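Local atomic coordinates of glutamate racemase (PDB entry 3UHF), a protein that belongs to the Asp/Glu/hydantoin racemase family and holds D-glutamic acid in a pocket of its two-domain alpha/beta fold. Residues A[53-63]-A[74-85]. Residues are numbered along the deposited sequence; the frame is centred on the assembly and turned at random.
Sequences IYYGDTARVPY and FCLEALDFFEQF. With DGL (D-glutamic acid), chain C.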
loop_
_atom_site.group_PDB
_atom_site.type_symbol
_atom_site.label_atom_id
_atom_site.label_comp_id
_atom_site.label_asym_id
_atom_site.label_seq_id
_atom_site.Cartn_x
_atom_site.Cartn_y
_atom_site.Cartn_z
ATOM N N ILE A 53 8.812 -2.474 12.285
ATOM C CA ILE A 53 7.836 -3.357 12.920
ATOM C C ILE A 53 6.618 -3.430 12.020
ATOM O O ILE A 53 5.942 -2.423 11.818
ATOM C CB ILE A 53 7.381 -2.815 14.296
ATOM C CG1 ILE A 53 8.581 -2.405 15.165
ATOM C CG2 ILE A 53 6.481 -3.827 15.011
ATOM C CD1 ILE A 53 9.577 -3.503 15.415
ATOM N N TYR A 54 6.348 -4.618 11.473
ATOM C CA TYR A 54 5.183 -4.848 10.613
ATOM C C TYR A 54 4.073 -5.516 11.421
ATOM O O TYR A 54 4.321 -6.460 12.161
ATOM C CB TYR A 54 5.558 -5.741 9.417
ATOM C CG TYR A 54 4.440 -5.970 8.414
ATOM C CD1 TYR A 54 4.317 -5.166 7.281
ATOM C CD2 TYR A 54 3.509 -6.993 8.593
ATOM C CE1 TYR A 54 3.306 -5.370 6.359
ATOM C CE2 TYR A 54 2.484 -7.201 7.667
ATOM C CZ TYR A 54 2.392 -6.385 6.557
ATOM O OH TYR A 54 1.395 -6.573 5.628
ATOM N N TYR A 55 2.857 -4.999 11.290
ATOM C CA TYR A 55 1.699 -5.600 11.932
ATOM C C TYR A 55 0.596 -5.738 10.901
ATOM O O TYR A 55 0.226 -4.761 10.240
ATOM C CB TYR A 55 1.210 -4.749 13.107
ATOM C CG TYR A 55 -0.083 -5.253 13.742
ATOM C CD1 TYR A 55 -0.150 -6.507 14.338
ATOM C CD2 TYR A 55 -1.219 -4.464 13.766
ATOM C CE1 TYR A 55 -1.333 -6.967 14.926
ATOM C CE2 TYR A 55 -2.394 -4.903 14.350
ATOM C CZ TYR A 55 -2.450 -6.157 14.925
ATOM O OH TYR A 55 -3.629 -6.581 15.505
ATOM N N GLY A 56 0.080 -6.957 10.748
ATOM C CA GLY A 56 -1.004 -7.207 9.818
ATOM C C GLY A 56 -2.202 -7.745 10.582
ATOM O O GLY A 56 -2.048 -8.634 11.411
ATOM N N ASP A 57 -3.388 -7.190 10.330
ATOM C CA ASP A 57 -4.586 -7.595 11.086
ATOM C C ASP A 57 -5.228 -8.833 10.449
ATOM O O ASP A 57 -6.389 -8.826 10.028
ATOM C CB ASP A 57 -5.586 -6.438 11.164
ATOM C CG ASP A 57 -6.753 -6.727 12.102
ATOM O OD1 ASP A 57 -6.690 -7.718 12.878
ATOM O OD2 ASP A 57 -7.731 -5.949 12.064
ATOM N N THR A 58 -4.453 -9.897 10.355
ATOM C CA THR A 58 -4.883 -11.042 9.561
ATOM C C THR A 58 -6.103 -11.772 10.136
ATOM O O THR A 58 -6.705 -12.583 9.449
ATOM C CB THR A 58 -3.728 -12.039 9.366
ATOM O OG1 THR A 58 -3.203 -12.400 10.644
ATOM C CG2 THR A 58 -2.618 -11.401 8.523
ATOM N N ALA A 59 -6.465 -11.497 11.384
ATOM C CA ALA A 59 -7.652 -12.134 11.958
ATOM C C ALA A 59 -8.920 -11.537 11.361
ATOM O O ALA A 59 -9.948 -12.197 11.291
ATOM C CB ALA A 59 -7.673 -11.986 13.483
ATOM N N ARG A 60 -8.849 -10.277 10.931
ATOM C CA ARG A 60 -10.062 -9.580 10.511
ATOM C C ARG A 60 -10.075 -9.162 9.038
ATOM O O ARG A 60 -11.082 -8.654 8.544
ATOM C CB ARG A 60 -10.328 -8.387 11.443
ATOM C CG ARG A 60 -10.378 -8.799 12.906
ATOM C CD ARG A 60 -10.818 -7.678 13.838
ATOM N NE ARG A 60 -9.848 -6.590 13.857
ATOM C CZ ARG A 60 -9.764 -5.696 14.837
ATOM N NH1 ARG A 60 -10.590 -5.768 15.882
ATOM N NH2 ARG A 60 -8.847 -4.740 14.780
ATOM N N VAL A 61 -8.958 -9.388 8.349
ATOM C CA VAL A 61 -8.793 -9.048 6.935
ATOM C C VAL A 61 -9.867 -9.811 6.117
ATOM O O VAL A 61 -10.253 -10.930 6.487
ATOM C CB VAL A 61 -7.346 -9.421 6.488
ATOM C CG1 VAL A 61 -7.166 -10.937 6.426
ATOM C CG2 VAL A 61 -6.939 -8.757 5.149
ATOM N N PRO A 62 -10.385 -9.211 5.028
ATOM C CA PRO A 62 -10.081 -7.927 4.396
ATOM C C PRO A 62 -10.865 -6.752 4.965
ATOM O O PRO A 62 -11.919 -6.939 5.571
ATOM C CB PRO A 62 -10.538 -8.157 2.954
ATOM C CG PRO A 62 -11.772 -8.989 3.126
ATOM C CD PRO A 62 -11.415 -9.948 4.262
ATOM N N TYR A 63 -10.346 -5.553 4.729
ATOM C CA TYR A 63 -11.018 -4.299 5.080
ATOM C C TYR A 63 -11.761 -3.728 3.863
ATOM O O TYR A 63 -12.706 -2.944 4.000
ATOM C CB TYR A 63 -9.989 -3.242 5.542
ATOM C CG TYR A 63 -9.336 -3.442 6.904
ATOM C CD1 TYR A 63 -9.521 -4.604 7.640
ATOM C CD2 TYR A 63 -8.530 -2.442 7.458
ATOM C CE1 TYR A 63 -8.913 -4.769 8.888
ATOM C CE2 TYR A 63 -7.922 -2.600 8.695
ATOM C CZ TYR A 63 -8.111 -3.757 9.408
ATOM O OH TYR A 63 -7.508 -3.907 10.644
ATOM N N PHE A 74 -10.887 -0.316 13.497
ATOM C CA PHE A 74 -9.791 -1.279 13.430
ATOM C C PHE A 74 -8.404 -0.603 13.367
ATOM O O PHE A 74 -7.448 -1.070 13.986
ATOM C CB PHE A 74 -9.967 -2.212 12.226
ATOM C CG PHE A 74 -11.087 -3.232 12.389
ATOM C CD1 PHE A 74 -11.799 -3.325 13.579
ATOM C CD2 PHE A 74 -11.413 -4.094 11.356
ATOM C CE1 PHE A 74 -12.818 -4.256 13.735
ATOM C CE2 PHE A 74 -12.437 -5.038 11.514
ATOM C CZ PHE A 74 -13.134 -5.114 12.701
ATOM N N CYS A 75 -8.293 0.474 12.600
ATOM C CA CYS A 75 -7.018 1.189 12.493
ATOM C C CYS A 75 -6.592 1.817 13.819
ATOM O O CYS A 75 -5.413 1.777 14.189
ATOM C CB CYS A 75 -7.084 2.265 11.407
ATOM S SG CYS A 75 -7.210 1.572 9.740
ATOM N N LEU A 76 -7.544 2.410 14.528
ATOM C CA LEU A 76 -7.233 2.990 15.834
ATOM C C LEU A 76 -6.764 1.919 16.820
ATOM O O LEU A 76 -5.903 2.180 17.654
ATOM C CB LEU A 76 -8.421 3.782 16.392
ATOM C CG LEU A 76 -8.663 5.131 15.699
ATOM C CD1 LEU A 76 -9.971 5.759 16.159
ATOM C CD2 LEU A 76 -7.494 6.086 15.944
ATOM N N GLU A 77 -7.317 0.709 16.719
ATOM C CA GLU A 77 -6.833 -0.387 17.544
ATOM C C GLU A 77 -5.393 -0.731 17.182
ATOM O O GLU A 77 -4.585 -1.058 18.050
ATOM C CB GLU A 77 -7.726 -1.622 17.399
ATOM C CG GLU A 77 -9.159 -1.402 17.853
ATOM C CD GLU A 77 -9.989 -2.675 17.761
ATOM O OE1 GLU A 77 -9.436 -3.701 17.313
ATOM O OE2 GLU A 77 -11.179 -2.649 18.145
ATOM N N ALA A 78 -5.078 -0.645 15.896
ATOM C CA ALA A 78 -3.725 -0.917 15.433
ATOM C C ALA A 78 -2.762 0.121 16.003
ATOM O O ALA A 78 -1.658 -0.207 16.447
ATOM C CB ALA A 78 -3.674 -0.921 13.908
ATOM N N LEU A 79 -3.191 1.375 16.010
ATOM C CA LEU A 79 -2.382 2.431 16.609
ATOM C C LEU A 79 -2.075 2.089 18.073
ATOM O O LEU A 79 -0.931 2.206 18.515
ATOM C CB LEU A 79 -3.091 3.783 16.492
ATOM C CG LEU A 79 -2.326 4.997 17.019
ATOM C CD1 LEU A 79 -0.966 5.097 16.349
ATOM C CD2 LEU A 79 -3.130 6.265 16.812
ATOM N N ASP A 80 -3.089 1.641 18.810
ATOM C CA ASP A 80 -2.894 1.203 20.190
ATOM C C ASP A 80 -1.829 0.113 20.288
ATOM O O ASP A 80 -0.972 0.162 21.160
ATOM C CB ASP A 80 -4.197 0.677 20.788
ATOM C CG ASP A 80 -5.197 1.771 21.076
ATOM O OD1 ASP A 80 -4.813 2.954 21.082
ATOM O OD2 ASP A 80 -6.375 1.430 21.308
ATOM N N PHE A 81 -1.888 -0.864 19.387
ATOM C CA PHE A 81 -0.914 -1.952 19.369
ATOM C C PHE A 81 0.510 -1.439 19.229
ATOM O O PHE A 81 1.428 -1.943 19.874
ATOM C CB PHE A 81 -1.199 -2.937 18.230
ATOM C CG PHE A 81 -0.139 -3.989 18.070
ATOM C CD1 PHE A 81 -0.139 -5.116 18.882
ATOM C CD2 PHE A 81 0.868 -3.847 17.126
ATOM C CE1 PHE A 81 0.843 -6.085 18.750
ATOM C CE2 PHE A 81 1.854 -4.809 16.990
ATOM C CZ PHE A 81 1.843 -5.929 17.802
ATOM N N PHE A 82 0.685 -0.433 18.378
ATOM C CA PHE A 82 2.007 0.089 18.063
ATOM C C PHE A 82 2.613 0.916 19.187
ATOM O O PHE A 82 3.831 1.091 19.255
ATOM C CB PHE A 82 1.946 0.933 16.790
ATOM C CG PHE A 82 2.170 0.148 15.540
ATOM C CD1 PHE A 82 1.117 -0.149 14.695
ATOM C CD2 PHE A 82 3.434 -0.313 15.216
ATOM C CE1 PHE A 82 1.322 -0.879 13.547
ATOM C CE2 PHE A 82 3.639 -1.044 14.062
ATOM C CZ PHE A 82 2.583 -1.328 13.234
ATOM N N GLU A 83 1.770 1.428 20.074
ATOM C CA GLU A 83 2.254 2.387 21.064
ATOM C C GLU A 83 3.219 1.762 22.074
ATOM O O GLU A 83 3.902 2.473 22.806
ATOM C CB GLU A 83 1.095 3.115 21.756
ATOM C CG GLU A 83 0.501 2.404 22.951
ATOM C CD GLU A 83 -0.586 3.228 23.624
ATOM O OE1 GLU A 83 -1.108 4.161 22.974
ATOM O OE2 GLU A 83 -0.913 2.950 24.799
ATOM N N GLN A 84 3.295 0.434 22.084
ATOM C CA GLN A 84 4.224 -0.275 22.953
ATOM C C GLN A 84 5.643 -0.309 22.377
ATOM O O GLN A 84 6.578 -0.737 23.054
ATOM C CB GLN A 84 3.736 -1.706 23.193
ATOM C CG GLN A 84 3.792 -2.583 21.955
ATOM C CD GLN A 84 3.173 -3.960 22.164
ATOM O OE1 GLN A 84 3.745 -4.815 22.846
ATOM N NE2 GLN A 84 2.003 -4.181 21.573
ATOM N N PHE A 85 5.809 0.153 21.141
ATOM C CA PHE A 85 7.078 -0.034 20.429
ATOM C C PHE A 85 8.007 1.181 20.336
ATOM O O PHE A 85 9.177 1.031 19.981
ATOM C CB PHE A 85 6.824 -0.598 19.026
ATOM C CG PHE A 85 6.362 -2.025 19.028
ATOM C CD1 PHE A 85 7.246 -3.051 19.317
ATOM C CD2 PHE A 85 5.044 -2.343 18.750
ATOM C CE1 PHE A 85 6.824 -4.364 19.327
ATOM C CE2 PHE A 85 4.620 -3.656 18.758
ATOM C CZ PHE A 85 5.512 -4.666 19.048
HETATM N N DGL C . -4.722 -3.985 2.203
HETATM C CA DGL C . -5.917 -3.717 1.396
HETATM C C DGL C . -5.671 -2.540 0.467
HETATM O O DGL C . -4.519 -2.185 0.179
HETATM C CB DGL C . -6.300 -4.940 0.564
HETATM C CG DGL C . -6.821 -6.104 1.404
HETATM C CD DGL C . -8.052 -5.696 2.186
HETATM O OE1 DGL C . -7.935 -5.477 3.413
HETATM O OE2 DGL C . -9.126 -5.556 1.563
HETATM O OXT DGL C . -6.620 -1.952 -0.036
HETATM O O HOH W 1 -6.375 -3.464 13.542
#
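The guanidinium group of Arg60 lies flat on the ring of Phe74, the two planes only 9° apart and CZ 3.6 Å from the ring centroid, a cation-pi stack extended by CD, which also rests over the ring. A bend at chi3 folds the end of the arginine over this face while its nitrogens remain available at the guanidinium edge. There NH1 and NH2 grip Glu77 end-on, each 2.8 Å from OE1, and approach that oxygen from the same face of the carboxylate. NE donates to the syn lone pair of Asp57 OD2, and NH2 adds a longer bond to the same oxygen, so one arginine links two acids; the stack and these bonds together hold the guanidinium flat and limit its turning. Tyr63 OH lies unusually close to Asp57 OD2, and a bond there is doubtful, while the tyrosine ring meets Phe74 obliquely, with Tyr63 CE1 3.6 Å from Phe74 CD2. A water accepting a weak bond from Arg60 NH2 donates to Phe74 O and ties the loop to the helix backbone.

Farther along, the contact becomes apolar. Tyr55 and Phe81 both hold CG anti to the backbone N (chi1 174° in Tyr55) and stack face to face, offset, with centroids 4.2 Å apart; Gln84 NE2 covers the other face of Phe81. Ala78 CB sits at the tyrosine edge, and Phe82 CZ packs against Tyr55 CB. Ile53 sets CG2 over the centre of the Phe85 ring, and its carbonyl O lies in the plane of the Phe82 ring, at the edge.

Strand 51-56 belongs to a parallel sheet, and helix 74-82 runs back along strand 53-56, their directions 146° apart, as the return helix of a beta-alpha-beta unit in an alpha/beta domain. The connecting loop enters the ligand pocket, where Tyr63 N donates a nearly straight 2.7 Å bond to OE1 of D-glutamic acid.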